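Long-range contacts in periplasmic solute binding protein (Pectobacterium atrosepticum, PDB 4RY1), which probably binds a sugar or related solute in the periplasm and delivers it to an ABC-type transporter for uptake: residues A[75-83]-A[288-296]; A[249-257]-A[344-352]. One frame throughout, in Å; residues are numbered along the deposited sequence. Where two conformers were deposited one is given.

Contact 1. Residues A[75-83]-A[288-296]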
# COMPACT_ATOMS: atom_id res chain seq x y z
N ASN A 75 1.73 -14.52 -15.26
CA ASN A 75 0.91 -14.66 -16.45
C ASN A 75 1.35 -13.84 -17.65
O ASN A 75 0.59 -13.58 -18.58
CB ASN A 75 -0.52 -14.40 -16.05
CG ASN A 75 -0.92 -15.30 -14.90
OD1 ASN A 75 -0.69 -16.51 -14.94
ND2 ASN A 75 -1.50 -14.75 -13.89
N GLY A 76 2.63 -13.47 -17.62
CA GLY A 76 3.26 -12.71 -18.69
C GLY A 76 4.68 -13.17 -18.94
O GLY A 76 5.08 -14.22 -18.49
N ASP A 77 5.43 -12.33 -19.66
CA ASP A 77 6.79 -12.65 -20.08
C ASP A 77 7.80 -12.55 -18.95
O ASP A 77 8.89 -13.08 -19.05
CB ASP A 77 7.27 -11.70 -21.18
CG ASP A 77 6.46 -11.79 -22.45
OD1 ASP A 77 5.90 -12.87 -22.75
OD2 ASP A 77 6.42 -10.79 -23.21
N GLY A 78 7.44 -11.83 -17.88
CA GLY A 78 8.37 -11.59 -16.80
C GLY A 78 9.35 -10.48 -17.13
O GLY A 78 9.44 -9.96 -18.24
N PHE A 79 10.08 -10.13 -16.09
CA PHE A 79 11.12 -9.13 -16.16
C PHE A 79 12.49 -9.78 -16.22
O PHE A 79 12.64 -11.03 -16.10
CB PHE A 79 10.96 -8.18 -14.97
CG PHE A 79 9.68 -7.38 -15.01
CD1 PHE A 79 9.45 -6.44 -16.01
CD2 PHE A 79 8.67 -7.60 -14.09
CE1 PHE A 79 8.27 -5.73 -16.07
CE2 PHE A 79 7.49 -6.87 -14.15
CZ PHE A 79 7.29 -5.93 -15.14
N TYR A 80 13.51 -8.96 -16.42
CA TYR A 80 14.87 -9.45 -16.34
C TYR A 80 15.13 -10.05 -14.95
O TYR A 80 14.82 -9.42 -13.93
CB TYR A 80 15.84 -8.33 -16.65
CG TYR A 80 17.30 -8.70 -16.59
CD1 TYR A 80 17.98 -9.10 -17.74
CD2 TYR A 80 18.03 -8.58 -15.40
CE1 TYR A 80 19.33 -9.41 -17.71
CE2 TYR A 80 19.37 -8.89 -15.36
CZ TYR A 80 20.02 -9.30 -16.52
OH TYR A 80 21.37 -9.57 -16.43
N ASP A 81 15.72 -11.24 -14.93
CA ASP A 81 15.97 -11.94 -13.67
C ASP A 81 17.11 -11.28 -12.90
O ASP A 81 18.30 -11.41 -13.24
CB ASP A 81 16.30 -13.40 -13.96
CG ASP A 81 16.58 -14.22 -12.73
OD1 ASP A 81 16.46 -13.72 -11.58
OD2 ASP A 81 16.95 -15.40 -12.93
N LEU A 82 16.75 -10.58 -11.82
CA LEU A 82 17.74 -9.82 -11.04
C LEU A 82 18.79 -10.66 -10.33
O LEU A 82 19.84 -10.15 -9.97
CB LEU A 82 17.05 -8.93 -10.02
CG LEU A 82 16.09 -7.87 -10.58
CD1 LEU A 82 15.56 -7.03 -9.43
CD2 LEU A 82 16.74 -6.95 -11.59
N ASN A 83 18.54 -11.97 -10.18
CA ASN A 83 19.59 -12.85 -9.68
C ASN A 83 20.82 -12.85 -10.59
O ASN A 83 21.91 -13.14 -10.13
CB ASN A 83 19.10 -14.30 -9.45
CG ASN A 83 18.01 -14.41 -8.39
OD1 ASN A 83 17.02 -15.17 -8.56
ND2 ASN A 83 18.18 -13.71 -7.31
N SER A 288 6.81 -0.90 -3.29
CA SER A 288 7.08 -0.86 -4.73
C SER A 288 8.39 -1.59 -4.95
O SER A 288 9.15 -1.83 -4.00
CB SER A 288 7.16 0.57 -5.27
OG SER A 288 5.87 1.07 -5.63
N LEU A 289 8.64 -1.92 -6.21
CA LEU A 289 9.85 -2.63 -6.64
C LEU A 289 10.45 -1.84 -7.77
O LEU A 289 9.73 -1.14 -8.48
CB LEU A 289 9.53 -4.03 -7.21
CG LEU A 289 8.52 -4.92 -6.49
CD1 LEU A 289 8.20 -6.17 -7.31
CD2 LEU A 289 9.11 -5.35 -5.20
N PHE A 290 11.76 -1.99 -7.98
CA PHE A 290 12.37 -1.64 -9.26
C PHE A 290 12.62 -2.93 -10.03
O PHE A 290 13.23 -3.87 -9.50
CB PHE A 290 13.69 -0.89 -9.11
CG PHE A 290 13.54 0.58 -8.81
CD1 PHE A 290 12.76 1.42 -9.61
CD2 PHE A 290 14.24 1.15 -7.76
CE1 PHE A 290 12.64 2.78 -9.32
CE2 PHE A 290 14.14 2.50 -7.49
CZ PHE A 290 13.33 3.31 -8.25
N ALA A 291 12.14 -2.95 -11.28
CA ALA A 291 12.33 -4.06 -12.21
C ALA A 291 13.12 -3.58 -13.42
O ALA A 291 13.05 -2.42 -13.79
CB ALA A 291 10.98 -4.59 -12.67
N ILE A 292 13.87 -4.50 -14.01
CA ILE A 292 14.61 -4.27 -15.26
C ILE A 292 13.85 -4.93 -16.43
O ILE A 292 13.37 -6.05 -16.31
CB ILE A 292 16.04 -4.82 -15.18
CG1 ILE A 292 16.82 -4.09 -14.08
CG2 ILE A 292 16.77 -4.71 -16.51
CD1 ILE A 292 18.22 -4.62 -13.82
N SER A 293 13.79 -4.21 -17.55
CA SER A 293 13.12 -4.70 -18.75
C SER A 293 13.73 -6.01 -19.20
O SER A 293 14.95 -6.13 -19.24
CB SER A 293 13.26 -3.71 -19.90
OG SER A 293 12.85 -4.33 -21.12
N LYS A 294 12.87 -6.95 -19.57
CA LYS A 294 13.29 -8.30 -19.94
C LYS A 294 14.34 -8.21 -21.03
O LYS A 294 15.33 -8.95 -21.00
CB LYS A 294 12.11 -9.19 -20.38
CG LYS A 294 12.45 -10.70 -20.33
CD LYS A 294 11.35 -11.60 -20.85
CE LYS A 294 11.60 -13.08 -20.48
NZ LYS A 294 10.50 -13.98 -20.95
N ASN A 295 14.13 -7.30 -21.99
CA ASN A 295 15.04 -7.17 -23.13
C ASN A 295 15.85 -5.88 -23.17
O ASN A 295 16.27 -5.43 -24.23
CB ASN A 295 14.24 -7.35 -24.43
CG ASN A 295 13.37 -8.59 -24.41
OD1 ASN A 295 12.14 -8.50 -24.47
ND2 ASN A 295 13.99 -9.75 -24.29
N SER A 296 16.09 -5.28 -22.01
CA SER A 296 17.02 -4.15 -21.94
C SER A 296 18.35 -4.50 -22.59
O SER A 296 18.86 -5.60 -22.38
CB SER A 296 17.32 -3.79 -20.49
OG SER A 296 18.26 -2.72 -20.37
O HOH W 1 9.80 -10.27 -23.82
O HOH W 2 13.64 -7.13 -12.86
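Asp77 meets Lys294 through its backbone: the ammonium NZ of Lys294 donates to Asp77 O at 2.6 Å, on a lone pair in the carbonyl plane. The lysine gets there because CG lies anti to its backbone N (chi1 -161°) and the chain beyond is fully extended, its methylenes running past Gly78 O, which sits 3.5 Å from Lys294 CB. One residue on, the ring of Phe79 takes the methyl of Ala291 over one face in a CH-pi contact, CB 4.0 Å from the ring centroid. Tyr80 N then donates to Ile292 O at 2.9 Å, the one direct backbone bond between the two segments, and Tyr80 CB lies alongside Ile292 CG2, 3.7 Å away, the two side chains pointing the same way. A water extends this pairing, accepting from Ile292 N and donating to Tyr80 O. Further along, Leu82 crosses Ile292 obliquely, its CD2 branch 3.5 Å from Ile292 CD1. The loop thus closes over the end of strand 284-292: Phe79 also packs on Met62 and Ile64 of strand 61-64, Leu82 shares backbone bonds with Leu108 of strand 107-123, and Pro299 and Ala302 of helix 299-310 touch Tyr80 and Ile292 respectively.

Contact 2. Residues A[249-257]-A[344-352]; sequences WDSAIYTYS and GNLLANAYR
Asp250 OD2, set beside Tyr351, is hydrogen-bonded by Ser117 N, and a water lies 2.7 Å from it; Thr116 OG1 bonds the other oxygen, OD1. With CG between the backbone N and the carbonyl carbon (chi1 54°), the carboxylate is directed at helix 346-352, OD1 lying 3.7 Å from Leu347 CD1 and the group beside Tyr351 CD2, its plane turned 65° from the ring. Ile253 fills the middle of the interface: CD1 presses on Ala350 CB at 3.5 Å, tighter than usual for two carbons, while CG2 meets Leu346 CD2 at 3.7 Å, these two side chains crossing at about a right angle. At the far end Asn345 ND2 donates to Tyr254 OH over 2.9 Å, nearly straight at 166° and in the amide plane. Asn345 OD1 takes Ala348 N at 3.0 Å, so one amide both caps its own helix and ties it to the tyrosine. Strand 107-123 lies against this helix pair, with Ile121 touching both Ile253 and Leu346. The axes of helix 253-257 and helix 346-352 approach to 10.8 Å and run closer to antiparallel than parallel, an N-capped helix packed on a second helix within the periplasmic binding protein fold.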
# COMPACT_ATOMS: atom_id res chain seq x y z
N TRP A 249 -1.12 2.24 4.17
CA TRP A 249 0.25 1.73 4.07
C TRP A 249 1.17 2.81 4.66
O TRP A 249 0.99 3.99 4.35
CB TRP A 249 0.65 1.46 2.62
CG TRP A 249 -0.09 0.37 1.95
CD1 TRP A 249 -0.93 0.48 0.88
CD2 TRP A 249 -0.03 -1.03 2.28
NE1 TRP A 249 -1.39 -0.77 0.53
CE2 TRP A 249 -0.86 -1.70 1.37
CE3 TRP A 249 0.66 -1.79 3.25
CZ2 TRP A 249 -1.04 -3.09 1.41
CZ3 TRP A 249 0.48 -3.16 3.28
CH2 TRP A 249 -0.36 -3.80 2.36
N ASP A 250 2.18 2.43 5.44
CA ASP A 250 3.06 3.49 5.98
C ASP A 250 3.77 4.29 4.87
O ASP A 250 4.12 5.45 5.07
CB ASP A 250 4.00 3.02 7.12
CG ASP A 250 4.85 1.83 6.75
OD1 ASP A 250 5.61 1.94 5.76
OD2 ASP A 250 4.80 0.80 7.48
N SER A 251 3.90 3.68 3.69
CA SER A 251 4.47 4.35 2.51
C SER A 251 3.58 5.47 1.95
O SER A 251 4.01 6.24 1.09
CB SER A 251 4.74 3.30 1.42
OG SER A 251 3.55 2.68 1.02
N ALA A 252 2.35 5.56 2.43
CA ALA A 252 1.41 6.62 2.03
C ALA A 252 1.31 7.76 3.04
O ALA A 252 0.63 8.75 2.81
CB ALA A 252 0.02 6.03 1.84
N ILE A 253 1.95 7.61 4.19
CA ILE A 253 1.86 8.63 5.24
C ILE A 253 2.27 10.01 4.74
O ILE A 253 1.57 10.98 5.03
CB ILE A 253 2.68 8.20 6.48
CG1 ILE A 253 1.96 7.03 7.18
CG2 ILE A 253 2.91 9.38 7.41
CD1 ILE A 253 2.81 6.34 8.23
N TYR A 254 3.36 10.11 3.99
CA TYR A 254 3.84 11.42 3.52
C TYR A 254 2.76 12.08 2.65
O TYR A 254 2.46 13.25 2.79
CB TYR A 254 5.17 11.31 2.76
CG TYR A 254 6.40 11.36 3.63
CD1 TYR A 254 6.39 10.88 4.93
CD2 TYR A 254 7.58 11.87 3.14
CE1 TYR A 254 7.52 10.93 5.73
CE2 TYR A 254 8.71 11.92 3.92
CZ TYR A 254 8.67 11.45 5.22
OH TYR A 254 9.79 11.52 6.05
N THR A 255 2.17 11.29 1.76
CA THR A 255 1.09 11.79 0.91
C THR A 255 -0.09 12.32 1.71
O THR A 255 -0.64 13.40 1.42
CB THR A 255 0.61 10.70 -0.06
OG1 THR A 255 1.72 10.27 -0.87
CG2 THR A 255 -0.52 11.21 -0.93
N TYR A 256 -0.54 11.55 2.70
CA TYR A 256 -1.69 11.99 3.52
C TYR A 256 -1.36 13.12 4.49
O TYR A 256 -2.24 13.86 4.92
CB TYR A 256 -2.38 10.80 4.23
CG TYR A 256 -3.26 10.06 3.25
CD1 TYR A 256 -2.69 9.28 2.26
CD2 TYR A 256 -4.65 10.20 3.26
CE1 TYR A 256 -3.45 8.64 1.32
CE2 TYR A 256 -5.44 9.56 2.30
CZ TYR A 256 -4.83 8.77 1.34
OH TYR A 256 -5.54 8.13 0.34
N SER A 257 -0.08 13.27 4.80
CA SER A 257 0.39 14.35 5.64
C SER A 257 0.55 15.66 4.87
O SER A 257 0.55 16.73 5.48
CB SER A 257 1.74 13.97 6.26
OG SER A 257 1.59 12.99 7.27
N GLY A 344 10.69 11.70 15.85
CA GLY A 344 9.63 12.68 15.56
C GLY A 344 8.93 12.42 14.23
O GLY A 344 7.96 13.09 13.89
N ASN A 345 9.45 11.46 13.48
CA ASN A 345 9.01 11.22 12.12
C ASN A 345 7.90 10.18 12.10
O ASN A 345 8.08 9.06 12.57
CB ASN A 345 10.20 10.79 11.25
CG ASN A 345 9.79 10.59 9.81
OD1 ASN A 345 9.15 9.60 9.49
ND2 ASN A 345 10.14 11.54 8.95
N LEU A 346 6.75 10.56 11.56
CA LEU A 346 5.55 9.71 11.63
C LEU A 346 5.73 8.38 10.86
O LEU A 346 5.26 7.33 11.30
CB LEU A 346 4.32 10.47 11.13
CG LEU A 346 2.98 9.75 11.19
CD1 LEU A 346 2.63 9.23 12.58
CD2 LEU A 346 1.91 10.70 10.69
N LEU A 347 6.35 8.45 9.68
CA LEU A 347 6.66 7.24 8.93
C LEU A 347 7.55 6.28 9.74
O LEU A 347 7.26 5.11 9.87
CB LEU A 347 7.27 7.58 7.57
CG LEU A 347 8.04 6.45 6.85
CD1 LEU A 347 7.16 5.25 6.54
CD2 LEU A 347 8.67 7.02 5.59
N ALA A 348 8.62 6.82 10.33
CA ALA A 348 9.53 6.00 11.11
C ALA A 348 8.78 5.38 12.28
O ALA A 348 8.95 4.22 12.61
CB ALA A 348 10.67 6.85 11.63
N ASN A 349 7.93 6.18 12.90
CA ASN A 349 7.18 5.68 14.06
C ASN A 349 6.19 4.56 13.67
O ASN A 349 6.09 3.51 14.33
CB ASN A 349 6.45 6.85 14.74
CG ASN A 349 7.40 7.78 15.50
OD1 ASN A 349 8.45 7.35 15.96
ND2 ASN A 349 7.04 9.04 15.61
N ALA A 350 5.46 4.77 12.57
CA ALA A 350 4.54 3.75 12.07
C ALA A 350 5.25 2.46 11.64
O ALA A 350 4.81 1.35 11.94
CB ALA A 350 3.75 4.32 10.91
N TYR A 351 6.37 2.63 10.96
CA TYR A 351 7.16 1.49 10.49
C TYR A 351 7.74 0.69 11.68
O TYR A 351 7.63 -0.54 11.72
CB TYR A 351 8.28 1.97 9.57
CG TYR A 351 9.12 0.89 8.96
CD1 TYR A 351 10.23 0.38 9.62
CD2 TYR A 351 8.79 0.38 7.70
CE1 TYR A 351 11.01 -0.60 9.03
CE2 TYR A 351 9.55 -0.59 7.10
CZ TYR A 351 10.65 -1.08 7.75
OH TYR A 351 11.35 -2.06 7.08
N ARG A 352 8.29 1.40 12.66
CA ARG A 352 8.85 0.77 13.86
C ARG A 352 7.77 0.08 14.66
O ARG A 352 8.01 -1.00 15.19
CB ARG A 352 9.63 1.78 14.70
CG ARG A 352 10.96 2.15 14.05
CD ARG A 352 11.67 3.29 14.76
NE ARG A 352 13.05 3.41 14.27
CZ ARG A 352 13.85 4.44 14.51
NH1 ARG A 352 13.44 5.48 15.23
NH2 ARG A 352 15.07 4.44 14.02
O HOH W 3 3.09 0.69 9.63

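Contact 1 and contact 2 lie about 29 Å apart between centres, their nearest atoms about 6 Å from one another without touching. Along the chain their segments alternate, since 249-257 falls between 75-83 and 288-296, and 344-352 follows after. What joins them is the mixed sheet: strand 107-123 pairs antiparallel with both strand 245-249, which leads into contact 2, and strand 284-292, which ends in contact 1. Contact 1 lies farther out, about 21 Å from the centre of the chain against about 12 Å for contact 2. Near contact 2, Ser251 OG hydrogen-bonds a glycerol, probably from the crystallisation liquor.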